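Local coordinates for protein Emp46p (Saccharomyces cerevisiae, PDB 2A6V) that serves as a cargo receptor involved in the secretion of glycoproteins, through a carbohydrate recognition domain that does not depend on calcium, at residues V125-N130 with V180-R185; L111-R116 with L172-D177; F87-G92 with L160-N165. All blocks are in the same frame, centred on the assembly; numbering follows the deposited sequence.

Interaction 1. Residues V125-N130 with V180-R185. With K (potassium ion), chain C; EDO (1,2-ethanediol), chain E.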
# COMPACT_ATOMS: atom_id res chain seq x y z
N VAL A 125 -6.57 -8.04 -6.15
CA VAL A 125 -5.24 -7.51 -5.96
C VAL A 125 -4.51 -7.68 -7.29
O VAL A 125 -4.45 -8.79 -7.83
CB VAL A 125 -4.46 -8.29 -4.85
CG1 VAL A 125 -3.08 -7.74 -4.67
CG2 VAL A 125 -5.21 -8.25 -3.54
N THR A 126 -3.97 -6.61 -7.82
CA THR A 126 -3.10 -6.64 -8.99
C THR A 126 -1.80 -5.96 -8.69
O THR A 126 -1.79 -4.90 -8.03
CB THR A 126 -3.77 -6.04 -10.24
OG1 THR A 126 -4.41 -4.78 -9.93
CG2 THR A 126 -4.88 -6.97 -10.76
N ALA A 127 -0.69 -6.58 -9.07
CA ALA A 127 0.64 -6.09 -8.75
C ALA A 127 1.34 -5.64 -10.02
O ALA A 127 1.41 -6.40 -11.00
CB ALA A 127 1.43 -7.18 -8.04
N TYR A 128 1.86 -4.42 -10.00
CA TYR A 128 2.46 -3.80 -11.16
C TYR A 128 3.87 -3.37 -10.82
O TYR A 128 4.15 -2.85 -9.74
CB TYR A 128 1.67 -2.55 -11.54
CG TYR A 128 0.30 -2.79 -12.11
CD1 TYR A 128 0.09 -2.77 -13.48
CD2 TYR A 128 -0.80 -2.98 -11.28
CE1 TYR A 128 -1.16 -2.96 -14.01
CE2 TYR A 128 -2.09 -3.16 -11.83
CZ TYR A 128 -2.24 -3.17 -13.21
OH TYR A 128 -3.49 -3.35 -13.78
N LEU A 129 4.78 -3.54 -11.78
CA LEU A 129 6.11 -3.00 -11.71
C LEU A 129 6.28 -1.93 -12.77
O LEU A 129 5.80 -2.07 -13.89
CB LEU A 129 7.12 -4.12 -11.96
CG LEU A 129 7.47 -5.01 -10.79
CD1 LEU A 129 8.24 -6.24 -11.30
CD2 LEU A 129 8.27 -4.26 -9.76
N ASN A 130 6.94 -0.84 -12.42
CA ASN A 130 7.32 0.18 -13.39
C ASN A 130 8.78 0.52 -13.14
O ASN A 130 9.22 0.53 -12.01
CB ASN A 130 6.40 1.40 -13.27
CG ASN A 130 6.51 2.34 -14.46
OD1 ASN A 130 7.35 2.15 -15.34
ND2 ASN A 130 5.65 3.35 -14.49
N VAL A 180 -2.05 -17.11 0.41
CA VAL A 180 -1.16 -16.61 -0.63
C VAL A 180 -1.98 -16.04 -1.79
O VAL A 180 -2.90 -16.67 -2.31
CB VAL A 180 -0.14 -17.68 -1.11
CG1 VAL A 180 0.72 -17.13 -2.20
CG2 VAL A 180 0.75 -18.11 0.07
N CYS A 181 -1.62 -14.81 -2.15
CA CYS A 181 -2.16 -14.14 -3.33
C CYS A 181 -1.22 -14.41 -4.51
O CYS A 181 -1.66 -14.87 -5.58
CB CYS A 181 -2.31 -12.64 -3.03
SG CYS A 181 -2.88 -11.62 -4.41
N PHE A 182 0.07 -14.15 -4.33
CA PHE A 182 1.07 -14.50 -5.31
C PHE A 182 2.45 -14.62 -4.70
O PHE A 182 2.70 -14.15 -3.58
CB PHE A 182 1.10 -13.50 -6.47
CG PHE A 182 1.54 -12.11 -6.07
CD1 PHE A 182 2.88 -11.78 -6.04
CD2 PHE A 182 0.60 -11.12 -5.80
CE1 PHE A 182 3.28 -10.49 -5.68
CE2 PHE A 182 1.00 -9.85 -5.45
CZ PHE A 182 2.33 -9.54 -5.40
N GLN A 183 3.35 -15.28 -5.42
CA GLN A 183 4.77 -15.29 -5.10
C GLN A 183 5.53 -15.02 -6.39
O GLN A 183 5.05 -15.34 -7.48
CB GLN A 183 5.24 -16.62 -4.49
CG GLN A 183 4.49 -17.05 -3.25
CD GLN A 183 5.15 -18.23 -2.54
OE1 GLN A 183 6.30 -18.15 -2.12
NE2 GLN A 183 4.39 -19.32 -2.38
N THR A 184 6.68 -14.39 -6.26
CA THR A 184 7.44 -13.94 -7.43
C THR A 184 8.90 -13.74 -7.06
O THR A 184 9.23 -13.54 -5.89
CB THR A 184 6.86 -12.62 -7.97
OG1 THR A 184 7.58 -12.19 -9.14
CG2 THR A 184 7.02 -11.47 -6.97
N ARG A 185 9.76 -13.78 -8.07
CA ARG A 185 11.16 -13.40 -7.93
C ARG A 185 11.53 -12.24 -8.86
O ARG A 185 12.69 -11.90 -9.01
CB ARG A 185 12.04 -14.63 -8.18
CG ARG A 185 12.09 -15.56 -7.00
CD ARG A 185 13.07 -16.69 -7.13
NE ARG A 185 13.35 -17.32 -5.83
CZ ARG A 185 12.74 -18.40 -5.35
NH1 ARG A 185 11.80 -19.03 -6.05
NH2 ARG A 185 13.08 -18.87 -4.17
K K C . -4.04 -3.47 -16.58
C1 EDO E . -6.02 -14.61 -1.22
O1 EDO E . -4.71 -14.07 -1.19
C2 EDO E . -6.42 -14.94 -2.65
O2 EDO E . -5.53 -15.91 -3.22
O HOH W 1 -6.65 -4.45 -16.17
O HOH W 2 -3.59 -6.00 -17.83

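Interaction 2. Residues L111-R116 with L172-D177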
# COMPACT_ATOMS: atom_id res chain seq x y z
N LEU A 111 7.08 -0.69 -7.24
CA LEU A 111 6.05 -1.70 -7.13
C LEU A 111 4.79 -1.07 -6.58
O LEU A 111 4.84 -0.31 -5.61
CB LEU A 111 6.52 -2.81 -6.19
CG LEU A 111 5.50 -3.84 -5.73
CD1 LEU A 111 4.98 -4.72 -6.90
CD2 LEU A 111 6.09 -4.70 -4.62
N MET A 112 3.68 -1.33 -7.25
CA MET A 112 2.36 -0.90 -6.81
C MET A 112 1.49 -2.15 -6.68
O MET A 112 1.26 -2.86 -7.67
CB MET A 112 1.73 0.04 -7.84
CG MET A 112 0.37 0.56 -7.43
SD MET A 112 -0.53 1.51 -8.65
CE MET A 112 -0.92 0.24 -9.82
N ILE A 113 0.94 -2.38 -5.50
CA ILE A 113 0.01 -3.46 -5.23
C ILE A 113 -1.34 -2.82 -5.01
O ILE A 113 -1.52 -2.02 -4.08
CB ILE A 113 0.46 -4.29 -4.00
CG1 ILE A 113 1.86 -4.89 -4.26
CG2 ILE A 113 -0.57 -5.35 -3.68
CD1 ILE A 113 2.45 -5.65 -3.09
N LEU A 114 -2.30 -3.14 -5.86
CA LEU A 114 -3.50 -2.38 -6.00
C LEU A 114 -4.71 -3.23 -5.70
O LEU A 114 -4.86 -4.31 -6.26
CB LEU A 114 -3.59 -1.83 -7.42
CG LEU A 114 -4.83 -1.07 -7.79
CD1 LEU A 114 -5.02 0.20 -6.96
CD2 LEU A 114 -4.76 -0.73 -9.27
N LEU A 115 -5.58 -2.75 -4.80
CA LEU A 115 -6.91 -3.27 -4.56
C LEU A 115 -7.89 -2.38 -5.29
O LEU A 115 -8.02 -1.19 -4.98
CB LEU A 115 -7.26 -3.29 -3.07
CG LEU A 115 -6.63 -4.44 -2.29
CD1 LEU A 115 -5.10 -4.37 -2.27
CD2 LEU A 115 -7.18 -4.52 -0.92
N ARG A 116 -8.55 -2.93 -6.30
CA ARG A 116 -9.52 -2.17 -7.08
C ARG A 116 -10.44 -3.14 -7.80
O ARG A 116 -10.29 -4.36 -7.66
CB ARG A 116 -8.84 -1.23 -8.07
CG ARG A 116 -8.28 -1.86 -9.34
CD ARG A 116 -8.24 -0.89 -10.53
NE ARG A 116 -7.75 -1.55 -11.74
CZ ARG A 116 -8.10 -1.20 -12.97
NH1 ARG A 116 -8.94 -0.19 -13.17
NH2 ARG A 116 -7.62 -1.89 -14.00
N LEU A 172 9.60 -12.86 -3.16
CA LEU A 172 8.59 -11.99 -2.58
C LEU A 172 7.27 -12.77 -2.54
O LEU A 172 6.82 -13.31 -3.56
CB LEU A 172 8.42 -10.74 -3.42
CG LEU A 172 7.56 -9.65 -2.78
CD1 LEU A 172 8.05 -8.30 -3.21
CD2 LEU A 172 6.07 -9.84 -3.13
N LYS A 173 6.68 -12.85 -1.36
CA LYS A 173 5.38 -13.46 -1.17
C LYS A 173 4.39 -12.40 -0.70
O LYS A 173 4.71 -11.57 0.14
CB LYS A 173 5.46 -14.55 -0.12
CG LYS A 173 4.22 -15.33 0.12
CD LYS A 173 4.55 -16.67 0.76
CE LYS A 173 4.91 -16.52 2.20
NZ LYS A 173 5.12 -17.86 2.81
N LEU A 174 3.20 -12.44 -1.24
CA LEU A 174 2.15 -11.52 -0.86
C LEU A 174 0.98 -12.33 -0.39
O LEU A 174 0.39 -13.08 -1.17
CB LEU A 174 1.76 -10.66 -2.07
CG LEU A 174 0.98 -9.37 -1.83
CD1 LEU A 174 -0.39 -9.64 -1.36
CD2 LEU A 174 1.73 -8.43 -0.87
N GLN A 175 0.64 -12.20 0.89
CA GLN A 175 -0.52 -12.87 1.46
C GLN A 175 -1.61 -11.86 1.80
O GLN A 175 -1.32 -10.74 2.19
CB GLN A 175 -0.14 -13.62 2.74
CG GLN A 175 0.91 -14.72 2.57
CD GLN A 175 1.48 -15.12 3.90
OE1 GLN A 175 2.37 -14.46 4.43
NE2 GLN A 175 0.96 -16.19 4.47
N MET A 176 -2.84 -12.27 1.63
CA MET A 176 -4.02 -11.54 2.07
C MET A 176 -4.73 -12.40 3.08
O MET A 176 -5.11 -13.53 2.79
CB MET A 176 -4.94 -11.21 0.90
CG MET A 176 -4.24 -10.47 -0.24
SD MET A 176 -3.65 -8.82 0.17
CE MET A 176 -5.11 -7.98 0.39
N ASP A 177 -4.91 -11.88 4.29
CA ASP A 177 -5.52 -12.64 5.38
C ASP A 177 -4.88 -14.03 5.51
O ASP A 177 -5.57 -15.03 5.66
CB ASP A 177 -7.04 -12.68 5.19
CG ASP A 177 -7.69 -11.33 5.40
OD1 ASP A 177 -7.08 -10.47 6.08
OD2 ASP A 177 -8.83 -11.08 4.98

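Interaction 3. Residues F87-G92 with L160-N165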
# COMPACT_ATOMS: atom_id res chain seq x y z
N PHE A 87 -0.68 0.06 -2.36
CA PHE A 87 0.46 -0.07 -1.46
C PHE A 87 1.70 -0.00 -2.31
O PHE A 87 1.80 -0.72 -3.30
CB PHE A 87 0.37 -1.38 -0.69
CG PHE A 87 -0.85 -1.45 0.16
CD1 PHE A 87 -0.87 -0.85 1.41
CD2 PHE A 87 -2.00 -2.08 -0.29
CE1 PHE A 87 -2.01 -0.89 2.18
CE2 PHE A 87 -3.13 -2.11 0.48
CZ PHE A 87 -3.14 -1.51 1.73
N TRP A 88 2.66 0.82 -1.89
CA TRP A 88 3.78 1.21 -2.72
C TRP A 88 5.11 0.86 -2.08
O TRP A 88 5.31 1.03 -0.86
CB TRP A 88 3.78 2.71 -2.91
CG TRP A 88 2.56 3.31 -3.48
CD1 TRP A 88 1.51 3.80 -2.78
CD2 TRP A 88 2.24 3.50 -4.87
NE1 TRP A 88 0.55 4.29 -3.64
CE2 TRP A 88 0.98 4.11 -4.93
CE3 TRP A 88 2.90 3.23 -6.07
CZ2 TRP A 88 0.36 4.47 -6.13
CZ3 TRP A 88 2.28 3.57 -7.28
CH2 TRP A 88 1.02 4.18 -7.28
N LEU A 89 6.03 0.40 -2.92
CA LEU A 89 7.46 0.40 -2.63
C LEU A 89 8.09 1.11 -3.82
O LEU A 89 8.03 0.59 -4.93
CB LEU A 89 8.00 -1.04 -2.52
CG LEU A 89 7.42 -1.95 -1.45
CD1 LEU A 89 8.19 -3.27 -1.45
CD2 LEU A 89 7.50 -1.33 -0.08
N LYS A 90 8.66 2.29 -3.62
CA LYS A 90 9.17 3.10 -4.75
C LYS A 90 10.62 3.55 -4.52
O LYS A 90 11.04 3.76 -3.39
CB LYS A 90 8.28 4.33 -4.94
CG LYS A 90 6.86 3.99 -5.38
CD LYS A 90 6.18 5.06 -6.26
CE LYS A 90 6.44 6.46 -5.77
NZ LYS A 90 5.77 7.45 -6.64
N GLN A 91 11.38 3.67 -5.60
CA GLN A 91 12.77 4.12 -5.53
C GLN A 91 12.99 5.29 -6.47
O GLN A 91 12.13 5.62 -7.29
CB GLN A 91 13.74 2.97 -5.86
CG GLN A 91 13.54 2.36 -7.24
CD GLN A 91 14.65 1.39 -7.63
OE1 GLN A 91 15.63 1.22 -6.89
NE2 GLN A 91 14.50 0.77 -8.79
N GLY A 92 14.15 5.94 -6.34
CA GLY A 92 14.50 7.04 -7.22
C GLY A 92 13.89 8.36 -6.81
O GLY A 92 13.16 8.42 -5.82
N LEU A 160 -2.66 -7.31 4.53
CA LEU A 160 -1.74 -7.57 3.44
C LEU A 160 -0.38 -7.79 4.05
O LEU A 160 0.11 -6.93 4.80
CB LEU A 160 -1.75 -6.38 2.47
CG LEU A 160 -0.76 -6.43 1.31
CD1 LEU A 160 -1.35 -5.71 0.11
CD2 LEU A 160 0.59 -5.86 1.72
N ARG A 161 0.22 -8.94 3.79
CA ARG A 161 1.54 -9.23 4.30
C ARG A 161 2.49 -9.49 3.15
O ARG A 161 2.31 -10.45 2.38
CB ARG A 161 1.54 -10.45 5.23
CG ARG A 161 2.94 -10.74 5.72
CD ARG A 161 3.09 -12.03 6.48
NE ARG A 161 2.39 -11.96 7.75
CZ ARG A 161 1.90 -13.00 8.42
NH1 ARG A 161 2.01 -14.25 7.96
NH2 ARG A 161 1.29 -12.79 9.59
N LEU A 162 3.52 -8.67 3.04
CA LEU A 162 4.52 -8.76 2.00
C LEU A 162 5.82 -9.20 2.65
O LEU A 162 6.33 -8.51 3.52
CB LEU A 162 4.70 -7.40 1.31
CG LEU A 162 5.70 -7.29 0.14
CD1 LEU A 162 5.42 -6.07 -0.70
CD2 LEU A 162 7.11 -7.24 0.64
N THR A 163 6.32 -10.37 2.25
CA THR A 163 7.61 -10.87 2.75
C THR A 163 8.59 -10.89 1.58
O THR A 163 8.24 -11.28 0.49
CB THR A 163 7.46 -12.27 3.43
OG1 THR A 163 6.79 -13.20 2.57
CG2 THR A 163 6.57 -12.21 4.60
N TYR A 164 9.82 -10.44 1.81
CA TYR A 164 10.78 -10.34 0.73
C TYR A 164 12.15 -10.73 1.24
O TYR A 164 12.62 -10.18 2.23
CB TYR A 164 10.81 -8.91 0.16
CG TYR A 164 11.95 -8.65 -0.78
CD1 TYR A 164 12.07 -9.32 -2.00
CD2 TYR A 164 12.93 -7.74 -0.46
CE1 TYR A 164 13.13 -9.06 -2.86
CE2 TYR A 164 13.98 -7.48 -1.31
CZ TYR A 164 14.09 -8.14 -2.50
OH TYR A 164 15.16 -7.84 -3.33
N ASN A 165 12.77 -11.69 0.57
CA ASN A 165 14.04 -12.26 1.02
C ASN A 165 15.03 -12.31 -0.12
O ASN A 165 15.03 -13.26 -0.88
CB ASN A 165 13.82 -13.65 1.60
CG ASN A 165 15.09 -14.21 2.22
OD1 ASN A 165 16.11 -13.54 2.28
ND2 ASN A 165 15.00 -15.43 2.69

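Interaction 1. Residues V125-N130 with V180-R185
With CG1 anti to the backbone N (chi1 179°) and CG2 beside it, Val-125 turns its branched CB to the sulfur of Cys-181. Strands 124-131 and 179-184 belong to the two facing sheets of the legume-like lectin beta sandwich. Cys-181 SG lies 3.7 Å from Val-125 CB and 3.9 Å from Val-125 CG1. This sulfur is disulfide-bonded to Cys-147, so a covalent link ties strand 179-184, outermost in one sheet, to strand 145-148, outermost in the other. A classic beta bulge places Cys-181 and Phe-182 together opposite Leu-174; both consecutive side chains can therefore point into the sandwich. Phe-182 CG sits between the backbone N and the carbonyl carbon (chi1 66°), and the far end of its ring reaches the methyl of Ala-127, which it meets obliquely: Phe-182 CE2 and CZ are both 3.7 Å from Ala-127 CB. Next along the strand of Ala-127, Tyr-128 points to the other side of its sheet, toward a potassium site completed by the carbonyl oxygens of Ile-138, Glu-139 and Ser-141 and two waters. The ion lies in the plane of the tyrosine ring, at its edge, 2.9 Å from Tyr-128 OH.

Interaction 2. Residues L111-R116 with L172-D177
Ile-113 and Leu-174 run past one another in opposite directions, each reaching over to the other's strand, and they make the tightest approach here: Ile-113 CD1 lies 3.6 Å from Leu-174 CD2 and 4.2 Å from Leu-174 CG. The isoleucine gets there with its longer branch stretched out (chi2 176°), which carries CD1 well clear of its own backbone, while its CG2 branch packs on Val-125. From the other side Leu-174 presents one methyl and its branch carbon, and it also rests on Leu-160. To one side of this pair, Leu-111 and Leu-172 meet more loosely, Leu-111 CD2 standing 4.3 Å from Leu-172 CD1. To the other side Met-176 bends at every side-chain bond in the same sense, a compact coil that brings its terminal methyl CE to 4.2 Å from Leu-115 CD2. The CB of Leu-115 leaves its strand beside the line to the other one, and its CD2 makes the contact. Strands 111-115 and 171-176 face each other across the core of the beta sandwich, one in each antiparallel sheet. Their axes come no closer than 11.3 Å. Side chains alternate along each strand, and the nearly parallel course, 18° apart, keeps the three pairs in step: Leu-111 with Leu-172, Ile-113 with Leu-174 and Leu-115 with Met-176. Between the pairs, Met-112 and Leu-114 turn to the other face of their sheet, where Met-112 packs on Trp-88 and Tyr-128. At the strand ends the chain turns a corner at Arg-116, while Asp-177 OD1 accepts a hydrogen bond from Thr-159 N and its OD2 is hydrogen-bonded to Ser-158 OG.

Interaction 3. Residues F87-G92 with L160-N165
The hydrophobic interior of the beta sandwich is where strand 84-90 of one sheet meets strand 158-165 of the other, through Phe-87 with Leu-160 and Leu-89 with Leu-162. The phenylalanine and leucine slide alongside each other in opposite directions. One methyl of the leucine, Leu-160 CD1, lies 3.7 Å from Phe-87 CD2 and 4.0 Å from Phe-87 CE2, coming at the ring obliquely. Phe-87 CG lies anti to the carbonyl carbon and beside its backbone N (chi1 -61°), while Leu-160 extends CG away from its N (chi1 175°), which turns its CD1 toward the ring; the CA atoms of Phe-87 and Leu-160 are 9.2 Å apart and the two side chains share the span. Trp-70, from strand 66-75 beside strand 158-165, meets the same phenylalanine ring, adding a second aromatic group to the layer between the sheets. On the other face of strand 84-90, Trp-88 packs against Trp-55 and Phe-108, and its NE1 is hydrogen-bonded to Ser-200 OG. Two residues on from the first pair, the strands have drawn apart, with 10.7 Å from Leu-89 CA to Leu-162 CA. Inside, Leu-89 also touches Ile-68, and Leu-162 touches Met-66 and Ile-113; between the sheets the two leucines reach toward each other tip to tip, Leu-89 CD1 to Leu-162 CD1, at 4.0 Å.

In the fold
All three interactions bridge the same two sheets, using successive neighbouring strands: 84-90, 111-115 and 124-131 in one, 158-165, 171-176 and 179-184 in the other. Interactions 2 and 3 lie deep in the core; interaction 2 is made by aliphatic side chains and a methionine, interaction 3 adds a phenylalanine ring. Interaction 1, though still buried, lies farther from the chain centre, where a strand is outermost in its sheet; there a disulfide joins the apolar contacts, and the potassium site lies on the outer face of the sheet that holds 124-131. Within each sheet, probable backbone hydrogen bonds join neighbouring strands: Cys-181 N to Leu-174 O connects interactions 1 and 2, and Leu-111 N to Leu-89 O connects 2 and 3.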